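Long-range contact in membrane protein (Acinetobacter baumannii AB307-0294, PDB 5DL5), which forms an outer-membrane beta-barrel of the OprD porin family that probably lets small molecules, possibly including antibiotics, cross into the periplasm: residues Y253-T258 with E271-N276. Numbering follows the deposited sequence.
Sequences YSATGT and EEKTNN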
# COMPACT_ATOMS: atom_id res chain seq x y z
N TYR A 253 18.76 -2.35 2.03
CA TYR A 253 19.29 -2.29 3.41
C TYR A 253 19.54 -3.73 3.94
O TYR A 253 20.42 -3.88 4.72
CB TYR A 253 18.43 -1.52 4.33
CG TYR A 253 17.00 -2.01 4.35
CD1 TYR A 253 16.10 -1.53 3.44
CD2 TYR A 253 16.51 -3.03 5.32
CE1 TYR A 253 14.76 -1.93 3.43
CE2 TYR A 253 15.17 -3.48 5.29
CZ TYR A 253 14.29 -2.87 4.36
OH TYR A 253 12.96 -3.24 4.17
N SER A 254 18.85 -4.77 3.49
CA SER A 254 19.02 -6.16 4.12
C SER A 254 19.92 -7.08 3.28
O SER A 254 19.91 -8.25 3.47
CB SER A 254 17.57 -6.71 4.34
OG SER A 254 16.95 -6.94 3.08
N ALA A 255 20.72 -6.58 2.32
CA ALA A 255 21.42 -7.46 1.38
C ALA A 255 22.43 -8.29 2.10
O ALA A 255 22.95 -7.82 3.11
CB ALA A 255 22.17 -6.70 0.31
N THR A 256 22.67 -9.51 1.61
CA THR A 256 23.83 -10.34 2.15
C THR A 256 24.71 -10.68 1.00
O THR A 256 24.43 -10.28 -0.15
CB THR A 256 23.32 -11.62 2.86
OG1 THR A 256 22.31 -12.29 2.06
CG2 THR A 256 22.71 -11.22 4.15
N GLY A 257 25.77 -11.41 1.30
CA GLY A 257 26.77 -11.70 0.32
C GLY A 257 27.62 -10.50 -0.02
O GLY A 257 27.80 -9.64 0.84
N THR A 258 28.21 -10.52 -1.23
CA THR A 258 29.16 -9.47 -1.65
C THR A 258 28.38 -8.11 -1.74
O THR A 258 27.43 -8.02 -2.56
CB THR A 258 29.79 -9.78 -3.03
OG1 THR A 258 30.49 -11.05 -3.02
CG2 THR A 258 30.77 -8.61 -3.52
N GLU A 271 26.21 -4.50 -6.55
CA GLU A 271 25.89 -5.55 -7.51
C GLU A 271 24.43 -5.92 -7.37
O GLU A 271 23.77 -5.46 -6.40
CB GLU A 271 26.75 -6.78 -7.31
CG GLU A 271 26.53 -7.49 -6.02
CD GLU A 271 27.55 -8.65 -5.85
OE1 GLU A 271 28.75 -8.41 -6.07
OE2 GLU A 271 27.11 -9.78 -5.47
N GLU A 272 23.93 -6.66 -8.37
CA GLU A 272 22.51 -7.02 -8.42
C GLU A 272 22.21 -7.92 -7.17
O GLU A 272 23.09 -8.65 -6.67
CB GLU A 272 22.14 -7.67 -9.77
CG GLU A 272 22.35 -6.70 -10.93
CD GLU A 272 21.60 -7.04 -12.20
OE1 GLU A 272 21.67 -8.18 -12.70
OE2 GLU A 272 20.92 -6.12 -12.73
N LYS A 273 21.02 -7.79 -6.64
CA LYS A 273 20.53 -8.62 -5.52
C LYS A 273 19.11 -9.00 -5.91
O LYS A 273 18.44 -8.24 -6.63
CB LYS A 273 20.57 -7.81 -4.23
CG LYS A 273 21.94 -7.38 -3.70
CD LYS A 273 22.86 -8.55 -3.27
CE LYS A 273 24.27 -8.02 -2.99
NZ LYS A 273 25.15 -9.11 -2.54
N THR A 274 18.72 -10.20 -5.52
CA THR A 274 17.47 -10.80 -5.90
C THR A 274 16.73 -11.26 -4.68
O THR A 274 17.32 -11.87 -3.77
CB THR A 274 17.76 -11.99 -6.84
OG1 THR A 274 18.16 -11.46 -8.08
CG2 THR A 274 16.45 -12.83 -7.16
N ASN A 275 15.43 -11.02 -4.69
CA ASN A 275 14.50 -11.45 -3.64
C ASN A 275 13.42 -12.18 -4.35
O ASN A 275 12.94 -11.70 -5.38
CB ASN A 275 13.79 -10.28 -3.01
CG ASN A 275 12.76 -10.66 -1.96
OD1 ASN A 275 11.54 -10.56 -2.22
ND2 ASN A 275 13.25 -11.12 -0.77
N ASN A 276 13.02 -13.31 -3.82
CA ASN A 276 11.66 -13.86 -4.03
C ASN A 276 10.90 -13.89 -2.67
O ASN A 276 11.43 -14.32 -1.65
CB ASN A 276 11.70 -15.29 -4.58
CG ASN A 276 12.43 -15.34 -5.90
OD1 ASN A 276 11.94 -14.86 -6.89
ND2 ASN A 276 13.63 -15.76 -5.90
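K273 reaches from the start of strand 273-286 into the bend of the loop 253-258 and gives its ammonium group to two backbone carbonyls, a hydrogen bond to each. NZ lies 2.8 Å from O of T256, tilted only 21° from that carbonyl plane. The second bond, from NZ to O of T258, measures 2.5 Å, short for an N-H...O bond, so its exact length is doubtful; here the nitrogen sits well above the carbonyl plane. The side chain bends at chi2 (-65°) and then runs extended to NZ, which carries its methylene groups past A255 before the charge meets the loop. This is the buried side: CB of A255 rests in van der Waals contact, 4.1 Å, with CG of K273. G257, with a positive phi of 72°, lies between the two acceptors, and the turn of the chain there leaves both carbonyls facing NZ. In this OprD-family barrel, the link ties the long connection that follows strand 233-246 to the beginning of 273-286, its antiparallel neighbour in the barrel wall. Backbone hydrogen bonding between K273 and F246 holds the lysine in that wall, while the loop side is fixed by T256, whose OG1 bonds to ND2 of N329. The outer side is more open: T258 is exposed, E271 partly so, and no hydrogen bond joins their side chains. E271 brings OE2 to 3.6 Å from NZ of K273, a salt bridge within 271-276 that probably offsets part of the lysine charge. The same carboxylate crosses the side chain of T258 at about a right angle and gains only van der Waals contact there, with OE1 3.3 Å from CG2. OE2 of E271 and O of T258, two acceptors 3.4 Å apart, share the lysine between them.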